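Local coordinates for protein glycerol kinase, putative (Plasmodium falciparum, PDB 2W40) that probably phosphorylates glycerol with ATP to give sn-glycerol 3-phosphate, as a member of the FGGY family of kinases, at residues C266-G271 against P422-N427; G309-A314 against A389-E394; Y295-N300 against A449-L454. All blocks are in the same frame, centred on the assembly; numbering follows the deposited sequence.

Contact 1 (C266-G271 against P422-N427); sequences CTYGTG and PFMQFN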
loop_
_atom_site.group_PDB
_atom_site.type_symbol
_atom_site.label_atom_id
_atom_site.label_comp_id
_atom_site.label_asym_id
_atom_site.label_seq_id
_atom_site.Cartn_x
_atom_site.Cartn_y
_atom_site.Cartn_z
ATOM N N CYS C 266 0.953 -3.296 -28.825
ATOM C CA CYS C 266 0.920 -3.464 -27.383
ATOM C C CYS C 266 -0.516 -3.658 -26.932
ATOM O O CYS C 266 -1.377 -2.840 -27.243
ATOM C CB CYS C 266 1.567 -2.286 -26.719
ATOM S SG CYS C 266 1.699 -2.500 -24.948
ATOM N N THR C 267 -0.796 -4.789 -26.260
ATOM C CA THR C 267 -2.067 -5.098 -25.709
ATOM C C THR C 267 -2.059 -4.875 -24.211
ATOM O O THR C 267 -1.162 -5.373 -23.522
ATOM C CB THR C 267 -2.471 -6.594 -26.025
ATOM O OG1 THR C 267 -2.496 -6.847 -27.474
ATOM C CG2 THR C 267 -3.818 -6.928 -25.435
ATOM N N TYR C 268 -3.091 -4.167 -23.731
ATOM C CA TYR C 268 -3.313 -3.888 -22.358
ATOM C C TYR C 268 -4.493 -4.757 -21.907
ATOM O O TYR C 268 -5.651 -4.592 -22.339
ATOM C CB TYR C 268 -3.673 -2.397 -22.117
ATOM C CG TYR C 268 -2.550 -1.434 -22.472
ATOM C CD1 TYR C 268 -1.801 -0.827 -21.513
ATOM C CD2 TYR C 268 -2.334 -1.016 -23.758
ATOM C CE1 TYR C 268 -0.825 0.060 -21.807
ATOM C CE2 TYR C 268 -1.265 -0.096 -24.060
ATOM C CZ TYR C 268 -0.568 0.453 -23.101
ATOM O OH TYR C 268 0.409 1.402 -23.464
ATOM N N GLY C 269 -4.208 -5.653 -20.998
ATOM C CA GLY C 269 -5.165 -6.592 -20.472
ATOM C C GLY C 269 -4.808 -6.960 -19.019
ATOM O O GLY C 269 -4.307 -6.138 -18.280
ATOM N N THR C 270 -5.057 -8.220 -18.642
ATOM C CA THR C 270 -4.541 -8.722 -17.352
ATOM C C THR C 270 -3.061 -8.419 -17.165
ATOM O O THR C 270 -2.648 -7.953 -16.071
ATOM C CB THR C 270 -4.812 -10.232 -17.283
ATOM O OG1 THR C 270 -6.228 -10.517 -17.405
ATOM C CG2 THR C 270 -4.341 -10.856 -16.034
ATOM N N GLY C 271 -2.268 -8.680 -18.174
ATOM C CA GLY C 271 -0.897 -8.128 -18.299
ATOM C C GLY C 271 -0.828 -7.167 -19.468
ATOM O O GLY C 271 -1.813 -6.930 -20.144
ATOM N N PRO C 422 -6.429 9.891 -20.174
ATOM C CA PRO C 422 -5.240 10.277 -19.387
ATOM C C PRO C 422 -4.221 9.174 -19.200
ATOM O O PRO C 422 -3.041 9.428 -19.217
ATOM C CB PRO C 422 -5.784 10.735 -18.044
ATOM C CG PRO C 422 -7.181 10.294 -18.027
ATOM C CD PRO C 422 -7.699 10.126 -19.432
ATOM N N PHE C 423 -4.682 7.959 -19.102
ATOM C CA PHE C 423 -3.714 6.840 -19.057
ATOM C C PHE C 423 -2.911 6.706 -20.328
ATOM O O PHE C 423 -1.635 6.660 -20.296
ATOM C CB PHE C 423 -4.499 5.525 -18.800
ATOM C CG PHE C 423 -3.636 4.307 -18.737
ATOM C CD1 PHE C 423 -2.662 4.137 -17.771
ATOM C CD2 PHE C 423 -3.756 3.319 -19.710
ATOM C CE1 PHE C 423 -1.833 2.954 -17.712
ATOM C CE2 PHE C 423 -2.925 2.194 -19.658
ATOM C CZ PHE C 423 -2.000 1.988 -18.639
ATOM N N MET C 424 -3.588 6.701 -21.487
ATOM C CA MET C 424 -2.868 6.577 -22.756
ATOM C C MET C 424 -1.944 7.783 -22.983
ATOM O O MET C 424 -0.825 7.656 -23.522
ATOM C CB MET C 424 -3.885 6.398 -23.864
ATOM C CG MET C 424 -4.601 5.049 -23.875
ATOM S SD MET C 424 -3.427 3.589 -23.512
ATOM C CE MET C 424 -2.679 3.643 -25.032
ATOM N N GLN C 425 -2.371 8.982 -22.552
ATOM C CA GLN C 425 -1.520 10.166 -22.702
ATOM C C GLN C 425 -0.228 10.011 -21.855
ATOM O O GLN C 425 0.845 10.292 -22.314
ATOM C CB GLN C 425 -2.296 11.417 -22.335
ATOM C CG GLN C 425 -1.458 12.671 -22.613
ATOM C CD GLN C 425 -1.078 12.844 -24.091
ATOM O OE1 GLN C 425 -1.965 13.029 -24.912
ATOM N NE2 GLN C 425 0.170 12.819 -24.387
ATOM N N PHE C 426 -0.405 9.508 -20.633
ATOM C CA PHE C 426 0.754 9.264 -19.739
ATOM C C PHE C 426 1.693 8.223 -20.351
ATOM O O PHE C 426 2.900 8.388 -20.308
ATOM C CB PHE C 426 0.295 8.820 -18.366
ATOM C CG PHE C 426 1.381 8.760 -17.378
ATOM C CD1 PHE C 426 1.836 9.888 -16.738
ATOM C CD2 PHE C 426 2.035 7.576 -17.067
ATOM C CE1 PHE C 426 2.830 9.858 -15.827
ATOM C CE2 PHE C 426 3.068 7.576 -16.156
ATOM C CZ PHE C 426 3.439 8.705 -15.535
ATOM N N ASN C 427 1.124 7.156 -20.916
ATOM C CA ASN C 427 1.962 6.161 -21.614
ATOM C C ASN C 427 2.756 6.784 -22.745
ATOM O O ASN C 427 3.952 6.624 -22.882
ATOM C CB ASN C 427 1.093 4.985 -22.174
ATOM C CG ASN C 427 0.806 3.914 -21.130
ATOM O OD1 ASN C 427 1.371 2.815 -21.208
ATOM N ND2 ASN C 427 -0.041 4.222 -20.151
#
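Y268 reaches from the end of strand 264-268 to helix 421-431 and meets three of its side chains at once. Its hydroxyl donates a hydrogen bond to OD1 of N427, OH to OD1 2.8 Å; OD1 lies near the plane of the tyrosine ring, while the hydroxyl stands well above the amide's carbonyl plane. Over one ring face sits the sulfur of M424, SD 4.5 Å from the centroid and 22° off the normal, a Met-aromatic contact. M424 gets there by bending at chi2 and chi3. F423 supplies the third partner, its CE2 3.7 Å from CE1 of Y268, with the two ring planes 81° apart.

Behind these atoms, N427 is held by its own helix: ND2, which stands over the centre of the F423 ring, gives a nearly straight bond to the carbonyl O of F423, 2.9 Å. That fixes which end of the amide faces the tyrosine. L392 of helix 377-403 and C413 of strand 411-414 pack on Y268 as well. The whole is a helix lying against the central sheet of the C-terminal actin-like ATPase domain, beside the site where T270 and G416 bind ADP in another crystal structure of this protein; this chain holds none.

Contact 2 (G309-A314 against A389-E394); sequences GSIGTA and AFQLNE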
loop_
_atom_site.group_PDB
_atom_site.type_symbol
_atom_site.label_atom_id
_atom_site.label_comp_id
_atom_site.label_asym_id
_atom_site.label_seq_id
_atom_site.Cartn_x
_atom_site.Cartn_y
_atom_site.Cartn_z
ATOM N N GLY C 309 7.998 -8.178 -25.116
ATOM C CA GLY C 309 8.113 -7.618 -23.784
ATOM C C GLY C 309 6.858 -7.852 -23.031
ATOM O O GLY C 309 5.794 -7.434 -23.441
ATOM N N SER C 310 6.986 -8.602 -21.927
ATOM C CA SER C 310 5.845 -9.044 -21.120
ATOM C C SER C 310 5.835 -8.361 -19.759
ATOM O O SER C 310 6.853 -8.276 -19.132
ATOM C CB SER C 310 5.927 -10.578 -20.908
ATOM O OG SER C 310 6.305 -11.333 -22.087
ATOM N N ILE C 311 4.662 -7.885 -19.334
ATOM C CA ILE C 311 4.440 -7.224 -18.039
ATOM C C ILE C 311 3.306 -7.988 -17.328
ATOM O O ILE C 311 2.169 -8.111 -17.886
ATOM C CB ILE C 311 4.013 -5.742 -18.169
ATOM C CG1 ILE C 311 5.164 -4.933 -18.809
ATOM C CG2 ILE C 311 3.553 -5.161 -16.854
ATOM C CD1 ILE C 311 4.803 -3.513 -19.147
ATOM N N GLY C 312 3.579 -8.435 -16.111
ATOM C CA GLY C 312 2.622 -9.291 -15.480
ATOM C C GLY C 312 1.525 -8.559 -14.720
ATOM O O GLY C 312 0.387 -9.002 -14.669
ATOM N N THR C 313 1.876 -7.432 -14.078
ATOM C CA THR C 313 0.867 -6.695 -13.289
ATOM C C THR C 313 0.321 -5.533 -14.104
ATOM O O THR C 313 1.066 -4.567 -14.321
ATOM C CB THR C 313 1.415 -6.164 -11.950
ATOM O OG1 THR C 313 1.898 -7.268 -11.186
ATOM C CG2 THR C 313 0.278 -5.388 -11.187
ATOM N N ALA C 314 -0.946 -5.620 -14.555
ATOM C CA ALA C 314 -1.654 -4.518 -15.268
ATOM C C ALA C 314 -3.098 -4.593 -14.812
ATOM O O ALA C 314 -3.365 -4.205 -13.656
ATOM C CB ALA C 314 -1.496 -4.661 -16.809
ATOM N N ALA C 389 3.044 2.127 -17.307
ATOM C CA ALA C 389 3.785 2.955 -18.254
ATOM C C ALA C 389 5.263 2.926 -18.092
ATOM O O ALA C 389 5.995 2.712 -19.066
ATOM C CB ALA C 389 3.219 4.396 -18.271
ATOM N N PHE C 390 5.714 3.063 -16.823
ATOM C CA PHE C 390 7.157 2.960 -16.587
ATOM C C PHE C 390 7.777 1.630 -17.005
ATOM O O PHE C 390 8.893 1.602 -17.526
ATOM C CB PHE C 390 7.441 3.243 -15.114
ATOM C CG PHE C 390 7.297 4.697 -14.724
ATOM C CD1 PHE C 390 8.067 5.722 -15.332
ATOM C CD2 PHE C 390 6.369 5.062 -13.753
ATOM C CE1 PHE C 390 7.901 7.063 -14.915
ATOM C CE2 PHE C 390 6.230 6.372 -13.363
ATOM C CZ PHE C 390 6.965 7.367 -13.987
ATOM N N GLN C 391 7.051 0.547 -16.747
ATOM C CA GLN C 391 7.538 -0.756 -17.188
ATOM C C GLN C 391 7.576 -0.869 -18.744
ATOM O O GLN C 391 8.535 -1.424 -19.335
ATOM C CB GLN C 391 6.631 -1.853 -16.579
ATOM C CG GLN C 391 6.900 -2.146 -15.082
ATOM C CD GLN C 391 5.961 -3.193 -14.608
ATOM O OE1 GLN C 391 6.288 -4.356 -14.623
ATOM N NE2 GLN C 391 4.725 -2.786 -14.236
ATOM N N LEU C 392 6.528 -0.337 -19.378
ATOM C CA LEU C 392 6.461 -0.366 -20.819
ATOM C C LEU C 392 7.621 0.409 -21.423
ATOM O O LEU C 392 8.205 0.014 -22.420
ATOM C CB LEU C 392 5.086 0.137 -21.246
ATOM C CG LEU C 392 4.861 -0.076 -22.743
ATOM C CD1 LEU C 392 4.942 -1.561 -23.211
ATOM C CD2 LEU C 392 3.570 0.625 -23.180
ATOM N N ASN C 393 7.984 1.537 -20.805
ATOM C CA ASN C 393 9.104 2.340 -21.279
ATOM C C ASN C 393 10.418 1.570 -21.269
ATOM O O ASN C 393 11.214 1.632 -22.205
ATOM C CB ASN C 393 9.228 3.563 -20.409
ATOM C CG ASN C 393 10.356 4.456 -20.862
ATOM O OD1 ASN C 393 10.484 4.763 -22.059
ATOM N ND2 ASN C 393 11.152 4.970 -19.879
ATOM N N GLU C 394 10.600 0.799 -20.195
ATOM C CA GLU C 394 11.777 -0.080 -20.147
ATOM C C GLU C 394 11.846 -1.128 -21.301
ATOM O O GLU C 394 12.900 -1.377 -21.911
ATOM C CB GLU C 394 11.920 -0.781 -18.778
ATOM C CG GLU C 394 12.074 0.206 -17.671
ATOM C CD GLU C 394 12.507 -0.407 -16.330
ATOM O OE1 GLU C 394 12.786 -1.634 -16.239
ATOM O OE2 GLU C 394 12.589 0.395 -15.324
HETATM O O HOH W 1 4.539 -6.278 -13.650
#
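I311 lays its two branches against Q391, CD1 on the base of the glutamine and CG2 alongside its amide. CD1 comes within 3.6 Å of CB of Q391 and equally close to the backbone N of L392, so the end of the isoleucine rests on the helix backbone itself. The CB of L392 is a little farther from that methyl, CD1 to CB 4.2 Å. The other branch, CG2, is anti to the backbone N of I311, and this brings it to the glutamine head, 3.6 Å from OE1.

Q391 runs straight out beyond CG (chi2 179°), which carries its amide past I311 toward the turn that follows the strand. There OE1 accepts a hydrogen bond from a water, 2.8 Å from OE1, and the same water accepts one from the backbone N of T313 at 2.9 Å. The two segments are thus bridged through solvent at one end and packed through methyl groups at the other. The amide NE2 is turned back to its own helix, bonded to the carbonyl O of G387. It lies 4.1 Å from O of T313, too far for a bond, and that buried carbonyl has no partner in the model.

Just past this turn A314 takes the N-cap position of helix 315-323, whose first residue, G315, belongs to the ADP site. In the turn, T313 touches F373 of the second subunit. On the sheet side, I311 and A314 touch V272 of the adjoining strand 272-279. Helix 377-403 is packed between neighbours: A389 and L392 meet helix 421-431, and F390 stacks on W492 of helix 482-500.

Contact 3 (Y295-N300 against A449-L454); sequences YKFNDN and AVLAGL. With EDO (1,2-ethanediol), chain B.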
loop_
_atom_site.group_PDB
_atom_site.type_symbol
_atom_site.label_atom_id
_atom_site.label_comp_id
_atom_site.label_asym_id
_atom_site.label_seq_id
_atom_site.Cartn_x
_atom_site.Cartn_y
_atom_site.Cartn_z
ATOM N N TYR C 295 3.464 -15.905 -35.959
ATOM C CA TYR C 295 2.424 -16.762 -36.548
ATOM C C TYR C 295 3.088 -17.609 -37.629
ATOM O O TYR C 295 4.147 -17.257 -38.145
ATOM C CB TYR C 295 1.250 -15.897 -37.081
ATOM C CG TYR C 295 1.687 -14.722 -37.964
ATOM C CD1 TYR C 295 2.070 -14.926 -39.293
ATOM C CD2 TYR C 295 1.845 -13.461 -37.442
ATOM C CE1 TYR C 295 2.556 -13.865 -40.028
ATOM C CE2 TYR C 295 2.303 -12.410 -38.227
ATOM C CZ TYR C 295 2.638 -12.624 -39.514
ATOM O OH TYR C 295 3.136 -11.540 -40.325
ATOM N N LYS C 296 2.410 -18.677 -38.019
ATOM C CA LYS C 296 2.722 -19.523 -39.167
ATOM C C LYS C 296 1.377 -20.023 -39.574
ATOM O O LYS C 296 0.877 -20.933 -39.022
ATOM C CB LYS C 296 3.657 -20.702 -38.796
ATOM C CG LYS C 296 4.007 -21.645 -39.948
ATOM C CD LYS C 296 4.859 -22.783 -39.525
ATOM C CE LYS C 296 4.787 -23.863 -40.520
ATOM N NZ LYS C 296 5.745 -24.984 -40.331
ATOM N N PHE C 297 0.807 -19.427 -40.615
ATOM C CA PHE C 297 -0.549 -19.801 -40.957
ATOM C C PHE C 297 -0.666 -21.279 -41.433
ATOM O O PHE C 297 -1.565 -21.995 -40.988
ATOM C CB PHE C 297 -1.145 -18.820 -42.071
ATOM C CG PHE C 297 -1.570 -17.474 -41.572
ATOM C CD1 PHE C 297 -0.976 -16.851 -40.514
ATOM C CD2 PHE C 297 -2.575 -16.780 -42.204
ATOM C CE1 PHE C 297 -1.316 -15.595 -40.092
ATOM C CE2 PHE C 297 -2.958 -15.518 -41.742
ATOM C CZ PHE C 297 -2.291 -14.915 -40.699
ATOM N N ASN C 298 0.109 -21.610 -42.470
ATOM C CA ASN C 298 0.083 -22.884 -43.161
ATOM C C ASN C 298 1.379 -23.666 -43.006
ATOM O O ASN C 298 2.455 -23.107 -42.757
ATOM C CB ASN C 298 -0.188 -22.662 -44.662
ATOM C CG ASN C 298 -1.546 -22.002 -44.917
ATOM O OD1 ASN C 298 -2.576 -22.295 -44.248
ATOM N ND2 ASN C 298 -1.558 -21.089 -45.880
ATOM N N ASP C 299 1.225 -24.980 -43.144
ATOM C CA ASP C 299 2.349 -25.911 -42.921
ATOM C C ASP C 299 3.620 -25.610 -43.740
ATOM O O ASP C 299 4.731 -25.726 -43.229
ATOM C CB ASP C 299 1.878 -27.339 -43.204
ATOM C CG ASP C 299 0.872 -27.792 -42.196
ATOM O OD1 ASP C 299 1.136 -27.419 -41.030
ATOM O OD2 ASP C 299 -0.141 -28.483 -42.537
ATOM N N ASN C 300 3.456 -25.114 -44.969
ATOM C CA ASN C 300 4.604 -24.884 -45.835
ATOM C C ASN C 300 5.164 -23.487 -45.687
ATOM O O ASN C 300 6.135 -23.147 -46.376
ATOM C CB ASN C 300 4.123 -25.107 -47.262
ATOM C CG ASN C 300 3.849 -26.598 -47.581
ATOM O OD1 ASN C 300 4.426 -27.538 -46.947
ATOM N ND2 ASN C 300 2.992 -26.831 -48.622
ATOM N N ALA C 449 -10.708 -15.174 -35.229
ATOM C CA ALA C 449 -11.790 -15.285 -36.221
ATOM C C ALA C 449 -11.174 -15.190 -37.587
ATOM O O ALA C 449 -11.595 -15.865 -38.491
ATOM C CB ALA C 449 -12.784 -14.164 -35.954
ATOM N N VAL C 450 -10.151 -14.335 -37.736
ATOM C CA VAL C 450 -9.421 -14.221 -39.016
ATOM C C VAL C 450 -8.782 -15.575 -39.418
ATOM O O VAL C 450 -8.950 -16.039 -40.585
ATOM C CB VAL C 450 -8.394 -13.014 -39.061
ATOM C CG1 VAL C 450 -7.427 -13.107 -40.302
ATOM C CG2 VAL C 450 -9.173 -11.648 -38.946
ATOM N N LEU C 451 -8.060 -16.182 -38.480
ATOM C CA LEU C 451 -7.390 -17.395 -38.828
ATOM C C LEU C 451 -8.421 -18.498 -39.176
ATOM O O LEU C 451 -8.251 -19.208 -40.159
ATOM C CB LEU C 451 -6.445 -17.854 -37.672
ATOM C CG LEU C 451 -5.226 -17.050 -37.299
ATOM C CD1 LEU C 451 -4.777 -17.549 -35.871
ATOM C CD2 LEU C 451 -4.190 -17.177 -38.352
ATOM N N ALA C 452 -9.472 -18.645 -38.368
ATOM C CA ALA C 452 -10.457 -19.682 -38.552
ATOM C C ALA C 452 -11.156 -19.513 -39.951
ATOM O O ALA C 452 -11.291 -20.465 -40.748
ATOM C CB ALA C 452 -11.443 -19.670 -37.420
ATOM N N GLY C 453 -11.585 -18.276 -40.230
ATOM C CA GLY C 453 -12.172 -17.964 -41.514
ATOM C C GLY C 453 -11.318 -18.196 -42.706
ATOM O O GLY C 453 -11.761 -18.661 -43.744
ATOM N N LEU C 454 -10.082 -17.804 -42.616
ATOM C CA LEU C 454 -9.121 -18.011 -43.717
ATOM C C LEU C 454 -8.968 -19.504 -44.007
ATOM O O LEU C 454 -8.963 -19.912 -45.167
ATOM C CB LEU C 454 -7.810 -17.407 -43.408
ATOM C CG LEU C 454 -7.719 -15.862 -43.619
ATOM C CD1 LEU C 454 -6.378 -15.315 -43.043
ATOM C CD2 LEU C 454 -7.979 -15.332 -45.077
HETATM C C1 EDO B . 3.558 -26.230 -37.619
HETATM O O1 EDO B . 4.990 -25.920 -37.608
HETATM C C2 EDO B . 3.290 -27.478 -38.451
HETATM O O2 EDO B . 3.485 -27.059 -39.803
#
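The F297 ring receives a methyl of L451 on one face: CD2 lies 3.7 Å from the ring centroid, 11° off the normal, a CH-pi contact almost over the centre. At the rim, near the ring plane, CD1 of L454 comes 3.7 Å from CE2 of F297, and CB of Y295 also lies at the edge. With CG beside its backbone N (chi1 -77°), the phenylalanine turns its ring toward the helix, where the two leucines, three residues apart, offer their methyls to face and rim. The L451 side chain crosses that of F297 at about a right angle.

The contact sets the hairpin loop between strands 290-295 and 304-311, at the edge of the C-terminal domain's sheet, against helix 443-455. Helix 248-255 fills in beside it, with I254 touching both F297 and L451, and A449 on the same helix as L451 packs on strand 3-11 of the N-terminal sheet.

Just before the ring, K296 points away from the helix and grips a 1,2-ethanediol, probably from the crystallisation liquor, through NZ to O1 at 3.0 Å and to O2 at 3.1 Å; farther along the loop, D299 OD1 accepts from the diol's O2 at 2.7 Å.

How the contacts relate
Contacts 1 and 2 are neighbours, with centres about 9 Å apart, and contact 2 is nested along the chain inside the loop closed by contact 1. They touch where Y268 OH lies 3.3 Å from CD2 of L392 and where CD2 of F426 lies 3.6 Å from CB of A389, and both reach the same seven-stranded sheet. Both border the ADP site: T270 lies within contact 1, and T313 of contact 2 has its side chain about 8 Å from that of T270. Contact 3 stands apart, away from the annotated sites, its centre about 28 Å from that of contact 1 and about 29 Å from that of contact 2.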